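Local coordinates for mucus binding protein (PDB 3I57) that probably helps a gut Lactobacillus adhere to mucus as one repeat of a cell-wall-anchored surface protein, a repeat that also binds immunoglobulins, at residues Q2-Q7 / D20-Y25; E28-S33 / A55-D60; F49-P54 / Y69-K74; H76-D81 / L126-G131. One frame throughout, in Å; residues are numbered along the deposited sequence.

Contact 1. Residues Q2-Q7 / D20-Y25; sequences QKVHVQ and DDLDGY. With CA (calcium ion), chain C.
His5 and Asp21 cross at an angle between neighbouring antiparallel strands, the imidazole plane turned 70° from the carboxylate. ND1 sends its N-H almost straight at OD1 of Asp21 (2.8 Å); the oxygen lies in the ring plane, yet the ring meets it from well above the carboxylate plane. On the far side of the ring, NE2 of His5 is held by Asp66, so both nitrogens are engaged and the ring's rotation is fixed. On the same face Lys3 and Asp23 run side by side. The lysine chain bends at its last two torsions, chi4 -56°, which folds NZ back to within 2.8 Å of Asp23 OD1, on the syn side of that carboxylate, in a salt bridge. A water links the same NZ to Asp21 OD2, joining the Lys3–Asp23 and His5–Asp21 pairs. On the opposite face the middle is aliphatic, with Gln2 and Asp20 at its two ends: CG1 of Val4 packs on CD1 of Leu22 at 3.8 Å, with Val6 more loosely beside it, and Asp20 gives its OD2 to Tyr32. Paired backbone bonds at Gln2–Gly24, Val4–Leu22 and Val6–Asp20 fix the register. Gln2 leads its OE1 away from strand 20-24 to the calcium ion (2.5 Å), while its NE2 is bound by Asp63 and Thr26. This is the opening beta hairpin of a beta-grasp domain, with one end built into a calcium site.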
loop_
_atom_site.group_PDB
_atom_site.type_symbol
_atom_site.label_atom_id
_atom_site.label_comp_id
_atom_site.label_asym_id
_atom_site.label_seq_id
_atom_site.Cartn_x
_atom_site.Cartn_y
_atom_site.Cartn_z
ATOM N N GLN A 2 -4.331 -0.664 46.889
ATOM C CA GLN A 2 -4.861 -1.428 45.752
ATOM C C GLN A 2 -4.107 -0.989 44.493
ATOM O O GLN A 2 -3.571 0.116 44.450
ATOM C CB GLN A 2 -6.339 -1.128 45.575
ATOM C CG GLN A 2 -7.184 -1.458 46.814
ATOM C CD GLN A 2 -6.998 -2.900 47.241
ATOM O OE1 GLN A 2 -6.651 -3.760 46.414
ATOM N NE2 GLN A 2 -7.224 -3.183 48.534
ATOM N N LYS A 3 -4.098 -1.837 43.474
ATOM C CA LYS A 3 -3.361 -1.515 42.248
ATOM C C LYS A 3 -4.255 -1.648 41.054
ATOM O O LYS A 3 -5.097 -2.543 40.986
ATOM C CB LYS A 3 -2.155 -2.449 42.054
ATOM C CG LYS A 3 -1.052 -2.292 43.075
ATOM C CD LYS A 3 0.058 -3.339 42.815
ATOM C CE LYS A 3 1.433 -2.785 43.194
ATOM N NZ LYS A 3 1.769 -1.499 42.480
ATOM N N VAL A 4 -4.040 -0.760 40.094
ATOM C CA VAL A 4 -4.821 -0.724 38.888
ATOM C C VAL A 4 -3.821 -0.671 37.726
ATOM O O VAL A 4 -2.763 -0.038 37.847
ATOM C CB VAL A 4 -5.706 0.552 38.839
ATOM C CG1 VAL A 4 -6.304 0.703 37.447
ATOM C CG2 VAL A 4 -6.798 0.465 39.851
ATOM N N HIS A 5 -4.147 -1.321 36.620
ATOM C CA HIS A 5 -3.249 -1.313 35.463
ATOM C C HIS A 5 -4.068 -0.968 34.249
ATOM O O HIS A 5 -5.024 -1.649 33.944
ATOM C CB HIS A 5 -2.634 -2.719 35.277
ATOM C CG HIS A 5 -2.082 -3.293 36.539
ATOM N ND1 HIS A 5 -0.878 -2.875 37.076
ATOM C CD2 HIS A 5 -2.575 -4.220 37.387
ATOM C CE1 HIS A 5 -0.650 -3.536 38.198
ATOM N NE2 HIS A 5 -1.663 -4.362 38.410
ATOM N N VAL A 6 -3.679 0.070 33.526
ATOM C CA VAL A 6 -4.439 0.433 32.337
ATOM C C VAL A 6 -3.598 0.098 31.128
ATOM O O VAL A 6 -2.485 0.588 30.991
ATOM C CB VAL A 6 -4.769 1.929 32.321
ATOM C CG1 VAL A 6 -5.586 2.258 31.079
ATOM C CG2 VAL A 6 -5.510 2.313 33.593
ATOM N N GLN A 7 -4.128 -0.749 30.253
ATOM C CA GLN A 7 -3.292 -1.336 29.203
ATOM C C GLN A 7 -3.735 -0.800 27.858
ATOM O O GLN A 7 -4.878 -0.971 27.474
ATOM C CB GLN A 7 -3.394 -2.875 29.241
ATOM C CG GLN A 7 -2.865 -3.427 30.589
ATOM C CD GLN A 7 -3.282 -4.861 30.850
ATOM O OE1 GLN A 7 -2.465 -5.728 31.239
ATOM N NE2 GLN A 7 -4.539 -5.129 30.646
ATOM N N ASP A 20 0.031 1.572 32.146
ATOM C CA ASP A 20 0.159 2.587 33.186
ATOM C C ASP A 20 -0.343 1.951 34.460
ATOM O O ASP A 20 -1.478 1.449 34.482
ATOM C CB ASP A 20 -0.742 3.807 32.886
ATOM C CG ASP A 20 -0.299 4.605 31.649
ATOM O OD1 ASP A 20 0.765 4.302 31.092
ATOM O OD2 ASP A 20 -1.014 5.557 31.261
ATOM N N ASP A 21 0.482 2.003 35.508
ATOM C CA ASP A 21 0.133 1.510 36.839
ATOM C C ASP A 21 -0.303 2.654 37.746
ATOM O O ASP A 21 0.257 3.762 37.675
ATOM C CB ASP A 21 1.334 0.813 37.474
ATOM C CG ASP A 21 1.599 -0.542 36.889
ATOM O OD1 ASP A 21 0.833 -0.988 36.012
ATOM O OD2 ASP A 21 2.584 -1.177 37.332
ATOM N N LEU A 22 -1.310 2.393 38.590
ATOM C CA LEU A 22 -1.760 3.353 39.609
ATOM C C LEU A 22 -1.966 2.573 40.898
ATOM O O LEU A 22 -2.338 1.418 40.848
ATOM C CB LEU A 22 -3.107 3.989 39.208
ATOM C CG LEU A 22 -3.350 4.135 37.705
ATOM C CD1 LEU A 22 -4.836 4.250 37.387
ATOM C CD2 LEU A 22 -2.622 5.356 37.216
ATOM N N ASP A 23 -1.707 3.196 42.044
ATOM C CA ASP A 23 -2.051 2.616 43.334
ATOM C C ASP A 23 -2.975 3.578 44.046
ATOM O O ASP A 23 -2.869 4.792 43.857
ATOM C CB ASP A 23 -0.791 2.393 44.185
ATOM C CG ASP A 23 0.197 1.446 43.508
ATOM O OD1 ASP A 23 0.627 0.469 44.134
ATOM O OD2 ASP A 23 0.543 1.710 42.337
ATOM N N GLY A 24 -3.865 3.035 44.888
ATOM C CA GLY A 24 -4.748 3.890 45.665
ATOM C C GLY A 24 -5.382 3.139 46.822
ATOM O O GLY A 24 -5.103 1.951 47.055
ATOM N N TYR A 25 -6.236 3.856 47.542
ATOM C CA TYR A 25 -6.938 3.338 48.673
ATOM C C TYR A 25 -8.262 2.733 48.255
ATOM O O TYR A 25 -8.918 3.183 47.297
ATOM C CB TYR A 25 -7.220 4.469 49.659
ATOM C CG TYR A 25 -5.984 5.144 50.145
ATOM C CD1 TYR A 25 -5.124 4.488 51.048
ATOM C CD2 TYR A 25 -5.676 6.450 49.748
ATOM C CE1 TYR A 25 -3.984 5.105 51.516
ATOM C CE2 TYR A 25 -4.535 7.085 50.215
ATOM C CZ TYR A 25 -3.691 6.396 51.098
ATOM O OH TYR A 25 -2.570 7.020 51.586
HETATM CA CA CA C . -7.253 -5.054 44.412
HETATM O O HOH W 1 2.188 -2.178 39.641
HETATM O O HOH W 2 -4.771 -4.813 44.242
HETATM O O HOH W 3 -7.119 -3.347 42.768
#

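Contact 2. Residues E28-S33 / A55-D60; sequences ETIPYS and AGEKFD. With CA (calcium ion), chain C.
The Phe59 ring carries Ile30 over one face and has Glu28 O and Pro31 CD at its edge. Two loops of the beta-grasp domain meet here, joined by a single bridge between Thr29 and Lys58. CG1 of Ile30 sits almost above the ring centre, 3.7 Å from the centroid of Phe59 and 11° off the normal, a CH-pi contact. The first torsion of Ile30 (chi1 -63°) sets CG1 beside its own backbone N, and this branch reaches the ring while CD1 continues to CG of Glu57 at 3.6 Å. Pro31, the centre of an inverse gamma turn, crosses the ring at about a right angle, its CD 3.7 Å from CE2 of Phe59. Glu28 runs alongside the ring with its carboxylate plane tilted 55° to it; its OE1 is held by Tyr25 N. Two backbone bonds lie beside this cluster: Phe59 N to Glu28 O, and Ile30 N to Glu57 O at 2.8 Å, the latter nearly straight. Ile30 and Phe59 also reach Val4 of strand 2-10, tying both loops to the sheet. Near Thr29, one water joins its OG1 to Gly56 O, and another donates to both Ile30 O and Glu57 O. Immediately after Phe59 the chain turns to the metal, and Asp60 OD1 binds the calcium ion at 2.4 Å.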
loop_
_atom_site.group_PDB
_atom_site.type_symbol
_atom_site.label_atom_id
_atom_site.label_comp_id
_atom_site.label_asym_id
_atom_site.label_seq_id
_atom_site.Cartn_x
_atom_site.Cartn_y
_atom_site.Cartn_z
ATOM N N GLU A 28 -11.365 4.731 47.045
ATOM C CA GLU A 28 -10.951 5.978 46.423
ATOM C C GLU A 28 -11.341 5.930 44.949
ATOM O O GLU A 28 -11.184 4.898 44.305
ATOM C CB GLU A 28 -9.433 6.147 46.578
ATOM C CG GLU A 28 -8.819 7.345 45.833
ATOM C CD GLU A 28 -7.294 7.264 45.754
ATOM O OE1 GLU A 28 -6.661 6.563 46.587
ATOM O OE2 GLU A 28 -6.721 7.930 44.863
ATOM N N THR A 29 -11.852 7.042 44.414
ATOM C CA THR A 29 -12.070 7.117 42.961
ATOM C C THR A 29 -10.717 7.098 42.217
ATOM O O THR A 29 -9.804 7.856 42.568
ATOM C CB THR A 29 -12.904 8.349 42.577
ATOM O OG1 THR A 29 -14.212 8.214 43.135
ATOM C CG2 THR A 29 -13.013 8.502 40.997
ATOM N N ILE A 30 -10.568 6.229 41.211
ATOM C CA ILE A 30 -9.218 6.068 40.594
ATOM C C ILE A 30 -8.881 7.379 39.875
ATOM O O ILE A 30 -9.613 7.766 38.997
ATOM C CB ILE A 30 -9.143 4.869 39.602
ATOM C CG1 ILE A 30 -9.383 3.521 40.309
ATOM C CG2 ILE A 30 -7.773 4.878 38.868
ATOM C CD1 ILE A 30 -9.881 2.404 39.370
ATOM N N PRO A 31 -7.809 8.086 40.284
ATOM C CA PRO A 31 -7.562 9.416 39.735
ATOM C C PRO A 31 -6.837 9.315 38.418
ATOM O O PRO A 31 -5.635 9.605 38.333
ATOM C CB PRO A 31 -6.691 10.097 40.805
ATOM C CG PRO A 31 -5.995 8.963 41.486
ATOM C CD PRO A 31 -6.916 7.776 41.417
ATOM N N TYR A 32 -7.562 8.862 37.398
ATOM C CA TYR A 32 -6.976 8.615 36.090
ATOM C C TYR A 32 -8.017 8.891 35.022
ATOM O O TYR A 32 -9.228 8.628 35.206
ATOM C CB TYR A 32 -6.553 7.138 35.991
ATOM C CG TYR A 32 -5.761 6.745 34.766
ATOM C CD1 TYR A 32 -4.371 6.850 34.752
ATOM C CD2 TYR A 32 -6.397 6.216 33.649
ATOM C CE1 TYR A 32 -3.624 6.482 33.645
ATOM C CE2 TYR A 32 -5.677 5.844 32.545
ATOM C CZ TYR A 32 -4.290 5.958 32.545
ATOM O OH TYR A 32 -3.613 5.580 31.422
ATOM N N SER A 33 -7.515 9.385 33.900
ATOM C CA SER A 33 -8.290 9.491 32.670
ATOM C C SER A 33 -7.482 8.900 31.523
ATOM O O SER A 33 -6.257 9.047 31.465
ATOM C CB SER A 33 -8.587 10.949 32.345
ATOM O OG SER A 33 -8.914 11.113 30.976
ATOM N N ALA A 55 -15.794 5.122 33.527
ATOM C CA ALA A 55 -15.910 6.449 34.135
ATOM C C ALA A 55 -16.110 6.342 35.630
ATOM O O ALA A 55 -17.002 5.625 36.090
ATOM C CB ALA A 55 -17.102 7.213 33.499
ATOM N N GLY A 56 -15.283 7.031 36.409
ATOM C CA GLY A 56 -15.529 7.113 37.853
ATOM C C GLY A 56 -15.329 5.824 38.625
ATOM O O GLY A 56 -15.773 5.712 39.778
ATOM N N GLU A 57 -14.661 4.857 37.999
ATOM C CA GLU A 57 -14.256 3.598 38.646
ATOM C C GLU A 57 -13.481 3.876 39.947
ATOM O O GLU A 57 -12.655 4.792 39.972
ATOM C CB GLU A 57 -13.356 2.809 37.675
ATOM C CG GLU A 57 -13.054 1.367 38.069
ATOM C CD GLU A 57 -14.190 0.430 37.720
ATOM O OE1 GLU A 57 -15.310 0.934 37.508
ATOM O OE2 GLU A 57 -13.958 -0.796 37.653
ATOM N N LYS A 58 -13.773 3.100 41.001
ATOM C CA LYS A 58 -13.025 3.107 42.273
ATOM C C LYS A 58 -12.042 1.945 42.420
ATOM O O LYS A 58 -12.248 0.864 41.853
ATOM C CB LYS A 58 -13.992 2.998 43.469
ATOM C CG LYS A 58 -15.004 4.112 43.572
ATOM C CD LYS A 58 -16.051 3.854 44.692
ATOM C CE LYS A 58 -16.431 2.389 44.852
ATOM N NZ LYS A 58 -17.652 2.202 45.717
ATOM N N PHE A 59 -11.020 2.136 43.252
ATOM C CA PHE A 59 -10.175 1.034 43.682
ATOM C C PHE A 59 -11.041 0.049 44.498
ATOM O O PHE A 59 -11.846 0.477 45.333
ATOM C CB PHE A 59 -8.990 1.519 44.550
ATOM C CG PHE A 59 -7.960 2.343 43.797
ATOM C CD1 PHE A 59 -6.914 1.719 43.114
ATOM C CD2 PHE A 59 -8.034 3.727 43.778
ATOM C CE1 PHE A 59 -5.970 2.471 42.411
ATOM C CE2 PHE A 59 -7.086 4.487 43.098
ATOM C CZ PHE A 59 -6.053 3.854 42.411
ATOM N N ASP A 60 -10.863 -1.252 44.244
ATOM C CA ASP A 60 -11.647 -2.311 44.918
ATOM C C ASP A 60 -11.242 -2.564 46.367
ATOM O O ASP A 60 -10.419 -1.865 46.923
ATOM C CB ASP A 60 -11.595 -3.632 44.153
ATOM C CG ASP A 60 -10.203 -4.232 44.077
ATOM O OD1 ASP A 60 -9.339 -4.029 44.971
ATOM O OD2 ASP A 60 -9.970 -4.950 43.089
HETATM CA CA CA C . -7.253 -5.054 44.412
HETATM O O HOH W 4 -16.203 7.104 42.026
HETATM O O HOH W 5 -12.002 6.666 37.993
HETATM O O HOH W 2 -4.771 -4.813 44.242
HETATM O O HOH W 3 -7.119 -3.347 42.768
#

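Contact 3. Residues F49-P54 / Y69-K74; sequences FKDNFP and YTVIFK
Ile72 O accepts two backbone N-H groups, from Phe49 at 2.8 Å and from Lys50 at 3.0 Å, the mark of a classic beta bulge in this antiparallel pair. Lys50 O answers with a short bond from Ile72 N (2.7 Å), and Asn52 N reaches Thr70 O. At the end of the strand, OD1 of Asp51 turns back to accept from Phe53 N, an Asx turn that starts the bend into Pro54, while its OD2 is taken by Thr34. At the bulge end, the Lys74 chain passes over one face of Phe49: CE lies 3.3 Å from CD1 of Phe49, and NZ stands 4.5 Å from the centroid in a cation-pi contact. At the other end Phe53 points its edge at the face of Tyr69, the planes 86° apart, a T-shaped pair reached with CG of Phe53 anti to the backbone N (chi1 -174°). Pro54 CD also packs on Tyr69, 3.5 Å from its CD1. The Tyr69 hydroxyl is engaged by Glu57 and Gln67. Strand 46-51 thus flanks this part of strand 67-80, which pairs with strand 2-10 as well, with Asp51 and Val71 against Ile38 of helix 35-43.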
loop_
_atom_site.group_PDB
_atom_site.type_symbol
_atom_site.label_atom_id
_atom_site.label_comp_id
_atom_site.label_asym_id
_atom_site.label_seq_id
_atom_site.Cartn_x
_atom_site.Cartn_y
_atom_site.Cartn_z
ATOM N N PHE A 49 -10.824 2.112 19.413
ATOM C CA PHE A 49 -11.880 1.128 19.147
ATOM C C PHE A 49 -12.765 0.919 20.371
ATOM O O PHE A 49 -14.003 1.003 20.306
ATOM C CB PHE A 49 -11.227 -0.193 18.697
ATOM C CG PHE A 49 -12.204 -1.321 18.494
ATOM C CD1 PHE A 49 -13.093 -1.293 17.437
ATOM C CD2 PHE A 49 -12.216 -2.414 19.354
ATOM C CE1 PHE A 49 -13.995 -2.344 17.242
ATOM C CE2 PHE A 49 -13.116 -3.468 19.159
ATOM C CZ PHE A 49 -14.007 -3.414 18.083
ATOM N N LYS A 50 -12.127 0.657 21.502
ATOM C CA LYS A 50 -12.843 0.397 22.727
ATOM C C LYS A 50 -12.051 0.811 23.963
ATOM O O LYS A 50 -10.975 0.269 24.232
ATOM C CB LYS A 50 -13.197 -1.078 22.817
ATOM C CG LYS A 50 -13.899 -1.409 24.120
ATOM C CD LYS A 50 -15.089 -2.288 23.882
ATOM C CE LYS A 50 -15.923 -1.661 22.800
ATOM N NZ LYS A 50 -17.335 -1.701 23.168
ATOM N N ASP A 51 -12.590 1.770 24.714
ATOM C CA ASP A 51 -11.995 2.161 25.999
ATOM C C ASP A 51 -12.771 1.456 27.111
ATOM O O ASP A 51 -13.933 1.780 27.372
ATOM C CB ASP A 51 -12.082 3.683 26.140
ATOM C CG ASP A 51 -11.573 4.214 27.492
ATOM O OD1 ASP A 51 -11.244 3.428 28.412
ATOM O OD2 ASP A 51 -11.530 5.459 27.605
ATOM N N ASN A 52 -12.116 0.498 27.758
ATOM C CA ASN A 52 -12.734 -0.335 28.797
ATOM C C ASN A 52 -12.500 0.185 30.209
ATOM O O ASN A 52 -12.879 -0.464 31.176
ATOM C CB ASN A 52 -12.200 -1.764 28.695
ATOM C CG ASN A 52 -12.670 -2.470 27.449
ATOM O OD1 ASN A 52 -11.871 -3.084 26.720
ATOM N ND2 ASN A 52 -13.963 -2.377 27.177
ATOM N N PHE A 53 -11.893 1.352 30.338
ATOM C CA PHE A 53 -11.719 1.970 31.652
ATOM C C PHE A 53 -13.007 2.709 32.026
ATOM O O PHE A 53 -13.371 3.671 31.369
ATOM C CB PHE A 53 -10.569 2.990 31.635
ATOM C CG PHE A 53 -10.242 3.553 33.009
ATOM C CD1 PHE A 53 -9.635 2.756 33.971
ATOM C CD2 PHE A 53 -10.532 4.872 33.331
ATOM C CE1 PHE A 53 -9.345 3.274 35.236
ATOM C CE2 PHE A 53 -10.249 5.391 34.598
ATOM C CZ PHE A 53 -9.662 4.607 35.540
ATOM N N PRO A 54 -13.707 2.253 33.073
ATOM C CA PRO A 54 -15.013 2.824 33.331
ATOM C C PRO A 54 -14.937 4.206 33.974
ATOM O O PRO A 54 -14.154 4.409 34.883
ATOM C CB PRO A 54 -15.642 1.835 34.321
ATOM C CG PRO A 54 -14.831 0.614 34.241
ATOM C CD PRO A 54 -13.447 1.094 33.931
ATOM N N TYR A 69 -7.656 -2.724 33.083
ATOM C CA TYR A 69 -8.576 -2.169 32.097
ATOM C C TYR A 69 -7.830 -1.923 30.812
ATOM O O TYR A 69 -6.766 -1.292 30.835
ATOM C CB TYR A 69 -9.133 -0.834 32.587
ATOM C CG TYR A 69 -9.783 -0.971 33.918
ATOM C CD1 TYR A 69 -11.062 -1.516 34.033
ATOM C CD2 TYR A 69 -9.100 -0.626 35.086
ATOM C CE1 TYR A 69 -11.653 -1.674 35.262
ATOM C CE2 TYR A 69 -9.703 -0.766 36.319
ATOM C CZ TYR A 69 -10.969 -1.294 36.401
ATOM O OH TYR A 69 -11.568 -1.434 37.635
ATOM N N THR A 70 -8.388 -2.395 29.704
ATOM C CA THR A 70 -7.754 -2.195 28.391
ATOM C C THR A 70 -8.324 -0.989 27.625
ATOM O O THR A 70 -9.496 -0.594 27.787
ATOM C CB THR A 70 -7.855 -3.465 27.519
ATOM O OG1 THR A 70 -9.230 -3.823 27.359
ATOM C CG2 THR A 70 -7.103 -4.652 28.164
ATOM N N VAL A 71 -7.457 -0.353 26.831
ATOM C CA VAL A 71 -7.877 0.684 25.917
ATOM C C VAL A 71 -7.412 0.180 24.563
ATOM O O VAL A 71 -6.211 0.046 24.316
ATOM C CB VAL A 71 -7.208 2.074 26.220
ATOM C CG1 VAL A 71 -7.695 3.117 25.228
ATOM C CG2 VAL A 71 -7.573 2.554 27.627
ATOM N N ILE A 72 -8.358 -0.127 23.697
ATOM C CA ILE A 72 -8.021 -0.909 22.522
ATOM C C ILE A 72 -8.143 -0.001 21.309
ATOM O O ILE A 72 -9.125 0.724 21.174
ATOM C CB ILE A 72 -8.953 -2.152 22.359
ATOM C CG1 ILE A 72 -8.768 -3.131 23.523
ATOM C CG2 ILE A 72 -8.643 -2.919 21.047
ATOM C CD1 ILE A 72 -9.829 -4.245 23.592
ATOM N N PHE A 73 -7.137 -0.047 20.442
ATOM C CA PHE A 73 -7.151 0.742 19.220
ATOM C C PHE A 73 -7.136 -0.117 17.969
ATOM O O PHE A 73 -6.653 -1.248 17.983
ATOM C CB PHE A 73 -5.894 1.610 19.152
ATOM C CG PHE A 73 -5.746 2.551 20.303
ATOM C CD1 PHE A 73 -6.177 3.855 20.195
ATOM C CD2 PHE A 73 -5.188 2.125 21.489
ATOM C CE1 PHE A 73 -6.035 4.742 21.271
ATOM C CE2 PHE A 73 -5.057 3.005 22.584
ATOM C CZ PHE A 73 -5.485 4.300 22.459
ATOM N N LYS A 74 -7.620 0.449 16.867
ATOM C CA LYS A 74 -7.335 -0.109 15.553
ATOM C C LYS A 74 -6.426 0.860 14.803
ATOM O O LYS A 74 -6.062 1.923 15.328
ATOM C CB LYS A 74 -8.640 -0.366 14.776
ATOM C CG LYS A 74 -9.564 -1.345 15.442
ATOM C CD LYS A 74 -10.867 -1.488 14.615
ATOM C CE LYS A 74 -11.597 -2.792 14.924
ATOM N NZ LYS A 74 -10.648 -3.937 14.854
#

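Contact 4. Residues H76-D81 / L126-G131; sequences HRENVD and LDDVTG
Leu126 N bonds to Glu78 O at 2.8 Å and Glu78 N returns a bond to Leu126 O, pairing the far end of strand 67-80 antiparallel with strand 112-127, away from the calcium site. Asp128 N adds a bond to His76 O. OD1 of Asp127 is gripped by two backbone N-H groups of its own loop, from Val129 at 2.8 Å, nearly along the C-O bond, and, longer, from Thr130 at 3.3 Å, from above the carboxylate plane. The Val129 bond makes an Asx turn where the chain leaves strand 112-127. The other oxygen, OD2, is bonded by His75 and faces Arg77 across the contact. NH2 of Arg77 stands 3.5 Å from Asp127 OD2, but the oxygen is well out of the guanidinium plane, so the salt bridge is one of charge alone; a water in that plane takes an N-H from NH2, and Glu12 pairs with the same nitrogen. Leu126 packs its CB on CG1 of Val80 (3.7 Å), while its CD2 lies beside the Glu78 carboxylate. There OE1 of Glu78 comes within 3.2 Å of OD1 of Asp128, the carboxylates turned 78° apart. Two acids this close, without a bond between them, would probably raise the proton affinity of one or both.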
loop_
_atom_site.group_PDB
_atom_site.type_symbol
_atom_site.label_atom_id
_atom_site.label_comp_id
_atom_site.label_asym_id
_atom_site.label_seq_id
_atom_site.Cartn_x
_atom_site.Cartn_y
_atom_site.Cartn_z
ATOM N N HIS A 76 -5.897 3.685 12.130
ATOM C CA HIS A 76 -6.623 4.627 11.295
ATOM C C HIS A 76 -6.184 4.487 9.825
ATOM O O HIS A 76 -4.993 4.351 9.526
ATOM C CB HIS A 76 -6.436 6.076 11.777
ATOM C CG HIS A 76 -7.239 7.041 10.975
ATOM N ND1 HIS A 76 -8.618 7.081 11.038
ATOM C CD2 HIS A 76 -6.882 7.885 9.978
ATOM C CE1 HIS A 76 -9.067 7.968 10.167
ATOM N NE2 HIS A 76 -8.034 8.476 9.518
ATOM N N ARG A 77 -7.155 4.489 8.914
ATOM C CA ARG A 77 -6.878 4.385 7.485
ATOM C C ARG A 77 -7.475 5.537 6.705
ATOM O O ARG A 77 -8.478 6.126 7.119
ATOM C CB ARG A 77 -7.390 3.049 6.942
ATOM C CG ARG A 77 -6.569 1.859 7.475
ATOM C CD ARG A 77 -7.086 0.493 7.040
ATOM N NE ARG A 77 -6.132 -0.532 7.458
ATOM C CZ ARG A 77 -6.119 -1.070 8.676
ATOM N NH1 ARG A 77 -7.018 -0.692 9.572
ATOM N NH2 ARG A 77 -5.205 -1.975 8.988
ATOM N N GLU A 78 -6.852 5.855 5.579
ATOM C CA GLU A 78 -7.361 6.886 4.690
ATOM C C GLU A 78 -7.099 6.467 3.245
ATOM O O GLU A 78 -6.050 5.914 2.917
ATOM C CB GLU A 78 -6.704 8.236 4.984
ATOM C CG GLU A 78 -5.176 8.200 4.954
ATOM C CD GLU A 78 -4.534 9.565 5.224
ATOM O OE1 GLU A 78 -4.470 9.953 6.415
ATOM O OE2 GLU A 78 -4.090 10.235 4.250
ATOM N N ASN A 79 -8.069 6.719 2.382
ATOM C CA ASN A 79 -7.878 6.404 0.982
ATOM C C ASN A 79 -6.878 7.372 0.366
ATOM O O ASN A 79 -6.951 8.590 0.593
ATOM C CB ASN A 79 -9.196 6.519 0.216
ATOM C CG ASN A 79 -10.296 5.669 0.800
ATOM O OD1 ASN A 79 -10.088 4.517 1.144
ATOM N ND2 ASN A 79 -11.502 6.237 0.875
ATOM N N VAL A 80 -5.948 6.845 -0.419
ATOM C CA VAL A 80 -4.963 7.692 -1.091
ATOM C C VAL A 80 -4.948 7.499 -2.613
ATOM O O VAL A 80 -5.434 6.493 -3.140
ATOM C CB VAL A 80 -3.503 7.496 -0.523
ATOM C CG1 VAL A 80 -3.431 7.843 0.957
ATOM C CG2 VAL A 80 -3.003 6.045 -0.756
ATOM N N ASP A 81 -4.387 8.490 -3.301
ATOM C CA ASP A 81 -4.312 8.507 -4.749
ATOM C C ASP A 81 -3.087 7.685 -5.205
ATOM O O ASP A 81 -2.232 7.339 -4.402
ATOM C CB ASP A 81 -4.238 9.965 -5.239
ATOM C CG ASP A 81 -5.511 10.782 -4.886
ATOM O OD1 ASP A 81 -6.582 10.175 -4.652
ATOM O OD2 ASP A 81 -5.466 12.038 -4.843
ATOM N N LEU A 126 -4.065 3.927 2.950
ATOM C CA LEU A 126 -2.887 4.122 3.766
ATOM C C LEU A 126 -3.245 3.784 5.207
ATOM O O LEU A 126 -4.299 4.167 5.705
ATOM C CB LEU A 126 -2.414 5.569 3.677
ATOM C CG LEU A 126 -1.408 5.995 4.725
ATOM C CD1 LEU A 126 -0.056 5.343 4.458
ATOM C CD2 LEU A 126 -1.344 7.540 4.749
ATOM N N ASP A 127 -2.374 3.006 5.832
ATOM C CA ASP A 127 -2.480 2.689 7.252
ATOM C C ASP A 127 -1.622 3.722 7.962
ATOM O O ASP A 127 -0.409 3.736 7.803
ATOM C CB ASP A 127 -1.929 1.277 7.450
ATOM C CG ASP A 127 -1.940 0.816 8.925
ATOM O OD1 ASP A 127 -1.781 1.660 9.820
ATOM O OD2 ASP A 127 -2.064 -0.402 9.168
ATOM N N ASP A 128 -2.269 4.602 8.717
ATOM C CA ASP A 128 -1.587 5.676 9.390
ATOM C C ASP A 128 -0.607 5.203 10.465
ATOM O O ASP A 128 0.302 5.959 10.826
ATOM C CB ASP A 128 -2.604 6.627 10.010
ATOM C CG ASP A 128 -3.208 7.595 9.012
ATOM O OD1 ASP A 128 -2.673 7.796 7.887
ATOM O OD2 ASP A 128 -4.239 8.184 9.398
ATOM N N VAL A 129 -0.783 3.987 10.991
ATOM C CA VAL A 129 0.143 3.497 12.039
ATOM C C VAL A 129 1.474 3.050 11.441
ATOM O O VAL A 129 2.545 3.354 11.975
ATOM C CB VAL A 129 -0.436 2.325 12.825
ATOM C CG1 VAL A 129 0.672 1.664 13.679
ATOM C CG2 VAL A 129 -1.593 2.807 13.712
ATOM N N THR A 130 1.390 2.326 10.332
ATOM C CA THR A 130 2.570 1.747 9.699
ATOM C C THR A 130 3.161 2.619 8.578
ATOM O O THR A 130 4.330 2.440 8.217
ATOM C CB THR A 130 2.274 0.361 9.136
ATOM O OG1 THR A 130 1.298 0.485 8.097
ATOM C CG2 THR A 130 1.717 -0.571 10.245
ATOM N N GLY A 131 2.393 3.557 8.033
ATOM C CA GLY A 131 2.838 4.293 6.836
ATOM C C GLY A 131 2.768 3.531 5.519
ATOM O O GLY A 131 3.143 4.049 4.460
HETATM O O HOH W 6 -3.449 -2.323 6.738
#

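Contacts 1, 2 and 3 lie together in the mucin-binding part of the repeat, whereas contact 4 sits about 22 Å, centre to centre, from contact 3. Contacts 1 and 3 are strand pairs of the same sheet, meeting where Gln7 bonds to Tyr69 and Val71; contact 2 joins loops and shares the calcium ion with contact 1 through Gln2 and Asp60. Contact 1 is partly buried, with charged pairs on one face and aliphatic packing in the middle of the other; contact 2 is mainly hydrophobic round one ring; contact 3 is a surface contact rich in aromatics. Contact 4, on the same strand 67-80, is also partly buried, and sets crowded carboxylates and an arginine–aspartate pair beside a small aliphatic contact.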